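Local coordinates for pyrrolysyl-tRNA synthetase (Desulfitobacterium hafniense, PDB 3DSQ), which probably joins pyrrolysine to its cognate tRNA at the expense of ATP, working as a homodimeric class II aminoacyl-tRNA synthetase, at residues Tyr19-Ala27 with Tyr279-Ile287; Gly165-Thr173 with Gln268-Ser276. One frame throughout, in Å; residues are numbered along the deposited sequence.

Contact 1: Tyr19-Ala27 with Tyr279-Ile287; sequences YQRLKELNA and YLDGVRLNI
R21 holds N286 with two nitrogens of its guanidinium end. R21 NH1 gives a hydrogen bond of 2.9 Å to N286 OD1. R21 NH2 gives one of 3.0 Å to N286 O. Both oxygens lie a little out of the guanidinium plane, and the amide plane is turned 68° against it. R21 CG stands anti to the backbone N, and a bend at chi2 (50°) carries the chain's end to N286. R21 NE is taken by E50 of helix 39-68 in a salt bridge.

Charge links R21 to E24. R21 NH1 makes a weak, salt-bridged hydrogen bond of 3.4 Å to E24 OE1. E24 OE1 also lies 3.5 Å from R284 NE in a salt bridge. This NE is about equally far from both carboxylate oxygens; the two side chains lie side by side, their planes 72° apart. One carboxylate thus serves two arginines, which should ease their repulsion. A leucine in place of R21 would probably leave both N286 oxygens without these donors, E24 with one arginine fewer and E50 without its salt-bridge mate.

Water 1 links the two backbones. It donates to E24 O at 2.5 Å, accepts from R284 N at 2.9 Å and weakly reaches G282 O.

The rest is packing. E24 O also meets the edge of the Y279 ring, 3.5 Å from Y279 CE2. L25 CD2 touches I287 CG2 at 3.7 Å as the two side chains slide past each other. Within 279-287, R284 CD lies over one face of the Y279 ring; within 19-27, L25 CD2 lies over one face of the R21 guanidinium. Both support groups that cross.

The helix ends in a Schellman motif, with N26 as the C-prime residue. It packs on a tight beta hairpin near the C-terminus, whose type I' turn runs from L280 to V283.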
loop_
_atom_site.group_PDB
_atom_site.type_symbol
_atom_site.label_atom_id
_atom_site.label_comp_id
_atom_site.label_asym_id
_atom_site.label_seq_id
_atom_site.Cartn_x
_atom_site.Cartn_y
_atom_site.Cartn_z
ATOM N N TYR B 19 17.413 18.767 19.889
ATOM C CA TYR B 19 16.225 18.085 20.375
ATOM C C TYR B 19 15.590 17.252 19.251
ATOM O O TYR B 19 15.244 16.081 19.446
ATOM C CB TYR B 19 15.232 19.121 20.891
ATOM C CG TYR B 19 13.974 18.556 21.502
ATOM C CD1 TYR B 19 13.933 18.172 22.847
ATOM C CD2 TYR B 19 12.814 18.411 20.738
ATOM C CE1 TYR B 19 12.760 17.661 23.418
ATOM C CE2 TYR B 19 11.640 17.902 21.296
ATOM C CZ TYR B 19 11.619 17.533 22.632
ATOM O OH TYR B 19 10.448 17.059 23.181
ATOM N N GLN B 20 15.444 17.855 18.072
ATOM C CA GLN B 20 14.854 17.161 16.934
ATOM C C GLN B 20 15.692 15.955 16.506
ATOM O O GLN B 20 15.154 14.913 16.142
ATOM C CB GLN B 20 14.706 18.102 15.730
ATOM C CG GLN B 20 14.070 17.414 14.526
ATOM C CD GLN B 20 14.063 18.268 13.261
ATOM O OE1 GLN B 20 15.115 18.568 12.682
ATOM N NE2 GLN B 20 12.870 18.657 12.824
ATOM N N ARG B 21 17.007 16.124 16.519
ATOM C CA ARG B 21 17.928 15.062 16.144
ATOM C C ARG B 21 17.786 13.874 17.111
ATOM O O ARG B 21 17.665 12.724 16.694
ATOM C CB ARG B 21 19.364 15.611 16.153
ATOM C CG ARG B 21 20.455 14.597 15.807
ATOM C CD ARG B 21 20.144 13.829 14.538
ATOM N NE ARG B 21 21.281 13.036 14.081
ATOM C CZ ARG B 21 21.253 12.213 13.036
ATOM N NH1 ARG B 21 20.139 12.063 12.332
ATOM N NH2 ARG B 21 22.345 11.549 12.690
ATOM N N LEU B 22 17.781 14.167 18.402
ATOM C CA LEU B 22 17.643 13.133 19.412
ATOM C C LEU B 22 16.305 12.420 19.265
ATOM O O LEU B 22 16.196 11.220 19.541
ATOM C CB LEU B 22 17.776 13.743 20.811
ATOM C CG LEU B 22 19.153 14.356 21.108
ATOM C CD1 LEU B 22 19.156 14.937 22.509
ATOM C CD2 LEU B 22 20.259 13.299 20.968
ATOM N N LYS B 23 15.287 13.155 18.819
ATOM C CA LYS B 23 13.969 12.556 18.637
ATOM C C LYS B 23 13.965 11.610 17.446
ATOM O O LYS B 23 13.400 10.525 17.520
ATOM C CB LYS B 23 12.892 13.631 18.445
ATOM C CG LYS B 23 11.883 13.698 19.579
ATOM C CD LYS B 23 10.569 14.350 19.138
ATOM C CE LYS B 23 9.560 14.376 20.282
ATOM N NZ LYS B 23 8.232 14.918 19.852
ATOM N N GLU B 24 14.597 12.020 16.349
ATOM C CA GLU B 24 14.669 11.182 15.153
ATOM C C GLU B 24 15.406 9.882 15.464
ATOM O O GLU B 24 15.165 8.848 14.827
ATOM C CB GLU B 24 15.448 11.863 14.036
ATOM C CG GLU B 24 15.021 13.265 13.669
ATOM C CD GLU B 24 15.842 13.792 12.510
ATOM O OE1 GLU B 24 17.072 13.573 12.504
ATOM O OE2 GLU B 24 15.260 14.426 11.611
ATOM N N LEU B 25 16.342 9.968 16.404
ATOM C CA LEU B 25 17.138 8.821 16.816
ATOM C C LEU B 25 16.456 8.066 17.949
ATOM O O LEU B 25 17.050 7.184 18.567
ATOM C CB LEU B 25 18.528 9.283 17.262
ATOM C CG LEU B 25 19.327 9.996 16.175
ATOM C CD1 LEU B 25 20.669 10.504 16.706
ATOM C CD2 LEU B 25 19.524 9.031 15.032
ATOM N N ASN B 26 15.205 8.423 18.219
ATOM C CA ASN B 26 14.424 7.786 19.269
ATOM C C ASN B 26 15.043 7.815 20.662
ATOM O O ASN B 26 15.080 6.797 21.363
ATOM C CB ASN B 26 14.088 6.336 18.879
ATOM C CG ASN B 26 13.085 6.263 17.737
ATOM O OD1 ASN B 26 12.091 6.997 17.721
ATOM N ND2 ASN B 26 13.333 5.377 16.783
ATOM N N ALA B 27 15.519 8.988 21.072
ATOM C CA ALA B 27 16.096 9.141 22.395
ATOM C C ALA B 27 14.950 9.013 23.399
ATOM O O ALA B 27 13.778 9.093 23.030
ATOM C CB ALA B 27 16.759 10.506 22.524
ATOM N N TYR B 279 13.550 7.455 6.984
ATOM C CA TYR B 279 13.679 6.429 8.013
ATOM C C TYR B 279 13.472 5.083 7.355
ATOM O O TYR B 279 13.036 5.005 6.209
ATOM C CB TYR B 279 12.612 6.575 9.101
ATOM C CG TYR B 279 12.632 7.849 9.911
ATOM C CD1 TYR B 279 12.103 9.037 9.397
ATOM C CD2 TYR B 279 13.094 7.846 11.227
ATOM C CE1 TYR B 279 12.022 10.183 10.176
ATOM C CE2 TYR B 279 13.015 8.980 12.021
ATOM C CZ TYR B 279 12.468 10.148 11.489
ATOM O OH TYR B 279 12.307 11.248 12.294
ATOM N N LEU B 280 13.783 4.022 8.094
ATOM C CA LEU B 280 13.594 2.667 7.604
ATOM C C LEU B 280 13.496 1.794 8.841
ATOM O O LEU B 280 14.406 1.787 9.664
ATOM C CB LEU B 280 14.783 2.210 6.757
ATOM C CG LEU B 280 14.595 1.117 5.693
ATOM C CD1 LEU B 280 15.891 0.333 5.579
ATOM C CD2 LEU B 280 13.448 0.182 6.022
ATOM N N ASP B 281 12.380 1.088 8.978
ATOM C CA ASP B 281 12.159 0.186 10.108
ATOM C C ASP B 281 12.451 0.866 11.455
ATOM O O ASP B 281 13.076 0.283 12.348
ATOM C CB ASP B 281 13.020 -1.069 9.912
ATOM C CG ASP B 281 12.642 -2.216 10.855
ATOM O OD1 ASP B 281 11.481 -2.304 11.300
ATOM O OD2 ASP B 281 13.520 -3.048 11.136
ATOM N N GLY B 282 11.985 2.107 11.581
ATOM C CA GLY B 282 12.162 2.875 12.801
ATOM C C GLY B 282 13.501 3.574 12.968
ATOM O O GLY B 282 13.704 4.248 13.965
ATOM N N VAL B 283 14.410 3.432 12.008
ATOM C CA VAL B 283 15.732 4.050 12.119
ATOM C C VAL B 283 15.976 5.202 11.131
ATOM O O VAL B 283 15.781 5.038 9.936
ATOM C CB VAL B 283 16.848 2.990 11.908
ATOM C CG1 VAL B 283 18.209 3.608 12.146
ATOM C CG2 VAL B 283 16.625 1.797 12.842
ATOM N N ARG B 284 16.409 6.360 11.637
ATOM C CA ARG B 284 16.698 7.512 10.775
ATOM C C ARG B 284 17.911 7.089 9.960
ATOM O O ARG B 284 18.883 6.588 10.514
ATOM C CB ARG B 284 17.020 8.745 11.629
ATOM C CG ARG B 284 17.330 10.016 10.839
ATOM C CD ARG B 284 16.100 10.611 10.153
ATOM N NE ARG B 284 16.452 11.864 9.485
ATOM C CZ ARG B 284 17.032 11.956 8.290
ATOM N NH1 ARG B 284 17.326 10.867 7.589
ATOM N NH2 ARG B 284 17.360 13.148 7.811
ATOM N N LEU B 285 17.876 7.300 8.648
ATOM C CA LEU B 285 18.971 6.846 7.796
ATOM C C LEU B 285 20.305 7.588 7.780
ATOM O O LEU B 285 21.351 6.966 7.565
ATOM C CB LEU B 285 18.462 6.677 6.366
ATOM C CG LEU B 285 17.402 5.570 6.250
ATOM C CD1 LEU B 285 16.713 5.651 4.913
ATOM C CD2 LEU B 285 18.058 4.193 6.456
ATOM N N ASN B 286 20.296 8.893 8.010
ATOM C CA ASN B 286 21.555 9.623 7.985
ATOM C C ASN B 286 22.344 9.428 9.279
ATOM O O ASN B 286 22.633 10.385 9.990
ATOM C CB ASN B 286 21.295 11.111 7.728
ATOM C CG ASN B 286 20.635 11.785 8.888
ATOM O OD1 ASN B 286 19.831 11.179 9.589
ATOM N ND2 ASN B 286 20.957 13.055 9.099
ATOM N N ILE B 287 22.701 8.181 9.579
ATOM C CA ILE B 287 23.460 7.895 10.791
ATOM C C ILE B 287 24.804 7.235 10.511
ATOM O O ILE B 287 25.239 6.407 11.344
ATOM C CB ILE B 287 22.662 6.994 11.751
ATOM C CG1 ILE B 287 22.394 5.631 11.103
ATOM C CG2 ILE B 287 21.348 7.679 12.114
ATOM C CD1 ILE B 287 21.672 4.656 12.003
HETATM O O HOH W 1 16.097 6.500 14.504
HETATM O O HOH W 2 19.023 15.092 10.235
#

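Contact 2: Gly165-Thr173 with Gln268-Ser276; sequences GAQHLNEFT and QHVQSMARS. With NA (sodium ion), chain D.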
loop_
_atom_site.group_PDB
_atom_site.type_symbol
_atom_site.label_atom_id
_atom_site.label_comp_id
_atom_site.label_asym_id
_atom_site.label_seq_id
_atom_site.Cartn_x
_atom_site.Cartn_y
_atom_site.Cartn_z
ATOM N N GLY B 165 -4.123 15.221 17.182
ATOM C CA GLY B 165 -2.866 14.799 17.772
ATOM C C GLY B 165 -1.734 15.782 17.544
ATOM O O GLY B 165 -1.852 16.711 16.742
ATOM N N ALA B 166 -0.625 15.570 18.245
ATOM C CA ALA B 166 0.529 16.450 18.132
ATOM C C ALA B 166 1.373 16.220 16.877
ATOM O O ALA B 166 2.183 17.072 16.509
ATOM C CB ALA B 166 1.397 16.315 19.369
ATOM N N GLN B 167 1.196 15.077 16.222
ATOM C CA GLN B 167 1.964 14.780 15.018
ATOM C C GLN B 167 1.047 14.545 13.824
ATOM O O GLN B 167 -0.151 14.328 13.995
ATOM C CB GLN B 167 2.854 13.554 15.247
ATOM C CG GLN B 167 3.908 13.754 16.322
ATOM C CD GLN B 167 4.887 12.596 16.410
ATOM O OE1 GLN B 167 5.645 12.338 15.478
ATOM N NE2 GLN B 167 4.869 11.891 17.534
ATOM N N HIS B 168 1.608 14.590 12.617
ATOM C CA HIS B 168 0.813 14.391 11.408
ATOM C C HIS B 168 1.526 13.608 10.306
ATOM O O HIS B 168 2.722 13.784 10.072
ATOM C CB HIS B 168 0.384 15.750 10.833
ATOM C CG HIS B 168 -0.390 15.646 9.551
ATOM N ND1 HIS B 168 -1.711 15.257 9.510
ATOM C CD2 HIS B 168 -0.011 15.824 8.262
ATOM C CE1 HIS B 168 -2.113 15.195 8.252
ATOM N NE2 HIS B 168 -1.101 15.536 7.474
ATOM N N LEU B 169 0.774 12.741 9.633
ATOM C CA LEU B 169 1.282 11.967 8.504
ATOM C C LEU B 169 0.343 12.268 7.338
ATOM O O LEU B 169 -0.867 12.093 7.465
ATOM C CB LEU B 169 1.239 10.460 8.793
ATOM C CG LEU B 169 2.311 9.806 9.684
ATOM C CD1 LEU B 169 2.037 8.308 9.761
ATOM C CD2 LEU B 169 3.699 10.048 9.111
ATOM N N ASN B 170 0.871 12.747 6.215
ATOM C CA ASN B 170 0.008 13.005 5.065
ATOM C C ASN B 170 -0.413 11.664 4.498
ATOM O O ASN B 170 -1.513 11.523 3.985
ATOM C CB ASN B 170 0.736 13.798 3.973
ATOM C CG ASN B 170 0.996 15.237 4.371
ATOM O OD1 ASN B 170 0.170 15.875 5.023
ATOM N ND2 ASN B 170 2.144 15.755 3.973
ATOM N N GLU B 171 0.486 10.686 4.579
ATOM C CA GLU B 171 0.220 9.330 4.092
ATOM C C GLU B 171 0.236 8.406 5.302
ATOM O O GLU B 171 1.234 8.326 5.992
ATOM C CB GLU B 171 1.323 8.858 3.133
ATOM C CG GLU B 171 1.510 9.699 1.902
ATOM C CD GLU B 171 2.461 9.069 0.909
ATOM O OE1 GLU B 171 2.253 7.892 0.548
ATOM O OE2 GLU B 171 3.410 9.757 0.480
ATOM N N PHE B 172 -0.861 7.709 5.553
ATOM C CA PHE B 172 -0.912 6.805 6.682
ATOM C C PHE B 172 -1.621 5.505 6.294
ATOM O O PHE B 172 -2.363 5.447 5.307
ATOM C CB PHE B 172 -1.555 7.494 7.903
ATOM C CG PHE B 172 -2.932 8.082 7.648
ATOM C CD1 PHE B 172 -4.077 7.352 7.945
ATOM C CD2 PHE B 172 -3.077 9.373 7.128
ATOM C CE1 PHE B 172 -5.356 7.886 7.735
ATOM C CE2 PHE B 172 -4.358 9.927 6.909
ATOM C CZ PHE B 172 -5.495 9.190 7.211
ATOM N N THR B 173 -1.352 4.454 7.055
ATOM C CA THR B 173 -1.929 3.151 6.775
ATOM C C THR B 173 -3.041 2.864 7.762
ATOM O O THR B 173 -2.846 2.935 8.977
ATOM C CB THR B 173 -0.861 2.040 6.883
ATOM O OG1 THR B 173 0.342 2.462 6.221
ATOM C CG2 THR B 173 -1.361 0.743 6.232
ATOM N N GLN B 268 9.832 7.894 19.127
ATOM C CA GLN B 268 9.489 9.314 19.246
ATOM C C GLN B 268 8.671 9.928 18.116
ATOM O O GLN B 268 7.693 10.627 18.372
ATOM C CB GLN B 268 10.757 10.143 19.450
ATOM C CG GLN B 268 11.390 9.987 20.817
ATOM C CD GLN B 268 10.502 10.512 21.926
ATOM O OE1 GLN B 268 9.791 11.506 21.757
ATOM N NE2 GLN B 268 10.553 9.859 23.077
ATOM N N HIS B 269 9.078 9.690 16.876
ATOM C CA HIS B 269 8.355 10.233 15.733
ATOM C C HIS B 269 7.465 9.171 15.096
ATOM O O HIS B 269 7.887 8.025 14.895
ATOM C CB HIS B 269 9.329 10.761 14.674
ATOM C CG HIS B 269 9.964 12.074 15.020
ATOM N ND1 HIS B 269 9.280 13.094 15.649
ATOM C CD2 HIS B 269 11.196 12.566 14.741
ATOM C CE1 HIS B 269 10.062 14.155 15.740
ATOM N NE2 HIS B 269 11.229 13.861 15.195
ATOM N N VAL B 270 6.233 9.545 14.766
ATOM C CA VAL B 270 5.330 8.587 14.140
ATOM C C VAL B 270 5.858 8.289 12.730
ATOM O O VAL B 270 5.502 7.274 12.116
ATOM C CB VAL B 270 3.880 9.138 14.069
ATOM C CG1 VAL B 270 3.795 10.267 13.044
ATOM C CG2 VAL B 270 2.903 8.005 13.737
ATOM N N GLN B 271 6.711 9.179 12.228
ATOM C CA GLN B 271 7.309 9.018 10.900
ATOM C C GLN B 271 8.316 7.872 10.879
ATOM O O GLN B 271 8.562 7.270 9.837
ATOM C CB GLN B 271 8.058 10.288 10.469
ATOM C CG GLN B 271 7.206 11.484 10.031
ATOM C CD GLN B 271 6.501 12.185 11.184
ATOM O OE1 GLN B 271 6.899 12.065 12.348
ATOM N NE2 GLN B 271 5.452 12.939 10.859
ATOM N N SER B 272 8.917 7.584 12.029
ATOM C CA SER B 272 9.921 6.529 12.116
ATOM C C SER B 272 9.559 5.201 11.423
ATOM O O SER B 272 10.425 4.521 10.879
ATOM C CB SER B 272 10.276 6.297 13.588
ATOM O OG SER B 272 10.404 4.922 13.866
ATOM N N MET B 273 8.289 4.833 11.410
ATOM C CA MET B 273 7.924 3.574 10.767
ATOM C C MET B 273 6.901 3.703 9.641
ATOM O O MET B 273 6.353 2.715 9.161
ATOM C CB MET B 273 7.456 2.569 11.832
ATOM C CG MET B 273 8.604 2.080 12.701
ATOM S SD MET B 273 8.166 1.037 14.123
ATOM C CE MET B 273 7.867 2.269 15.315
ATOM N N ALA B 274 6.679 4.930 9.186
ATOM C CA ALA B 274 5.732 5.171 8.110
ATOM C C ALA B 274 6.441 5.071 6.766
ATOM O O ALA B 274 7.649 4.844 6.707
ATOM C CB ALA B 274 5.115 6.563 8.278
ATOM N N ARG B 275 5.692 5.225 5.684
ATOM C CA ARG B 275 6.294 5.206 4.346
ATOM C C ARG B 275 7.292 6.347 4.397
ATOM O O ARG B 275 6.949 7.460 4.771
ATOM C CB ARG B 275 5.240 5.476 3.287
ATOM C CG ARG B 275 4.221 4.389 3.175
ATOM C CD ARG B 275 3.106 4.735 2.193
ATOM N NE ARG B 275 2.351 3.527 1.888
ATOM C CZ ARG B 275 2.698 2.631 0.967
ATOM N NH1 ARG B 275 3.792 2.805 0.227
ATOM N NH2 ARG B 275 1.972 1.529 0.822
ATOM N N SER B 276 8.535 6.085 4.039
ATOM C CA SER B 276 9.517 7.142 4.167
ATOM C C SER B 276 10.764 6.985 3.331
ATOM O O SER B 276 11.102 5.889 2.893
ATOM C CB SER B 276 9.929 7.248 5.638
ATOM O OG SER B 276 10.822 8.323 5.855
HETATM NA NA NA D . -2.154 12.552 14.039
HETATM O O HOH W 3 6.626 14.160 14.008
HETATM O O HOH W 4 4.646 15.496 12.835
HETATM O O HOH W 5 2.822 6.159 6.053
HETATM O O HOH W 6 0.323 1.969 3.415
#
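Q167 OE1 is gripped by two donors. V270 N gives it a nearly straight hydrogen bond of 2.9 Å (169°), tilted from the plane of the Q167 amide. Water 3 donates to Q167 OE1 at 2.5 Å and to Q271 OE1 at 2.7 Å, so it bridges two acceptors. Q167 NE2 donates to Q268 O at 3.2 Å, in the plane of that carbonyl. Bonds at both ends of the amide fix its rotation. Q167 O binds the sodium ion at 2.7 Å. S163 OG and Q164 O are the other protein ligands.

L169 fills the apolar part. L169 CG meets V270 CG1 tip to tip at 3.7 Å. L169 CD1 reaches A274 CB at 3.8 Å, while CD2 slides along the Q271 side chain.

At the far end, E171 OE1 lies 3.7 Å from R275 CD. The two side chains cross at about a right angle, and no N-H of R275 points at that oxygen. E171 bonds T96 OG1 and I97 N of the second subunit. R275 NH1 bonds T94 O of the second subunit, while R275 NE bonds water 6, shared with T173 OG1.

Strands 150-159 and 171-180 with their connecting loop are consistent with motif 2 of class II synthetases, and strand 250-256 with helix 257-265 with motif 3. This contact packs the motif 2 loop and the start of strand 171-180 on the loop after motif 3.

Contacts 1 and 2 lie side by side, their centres 13 Å apart. Residues 268-276 lead almost directly into the hairpin 279-284 and the C-terminal tail, so one piece of chain faces helix 16-24 in contact 1 and the probable motif 2 loop in contact 2. They join at N26 OD1, which probably accepts a hydrogen bond from Q268 N at 2.8 Å. S272 OG packs 2.9 Å from G282 CA. The sodium ion belongs to contact 2, where Q167 is its ligand. Motifs 2 and 3 typically build the class II active site, so contact 2 probably lies nearer to it. Both contacts also touch the second subunit.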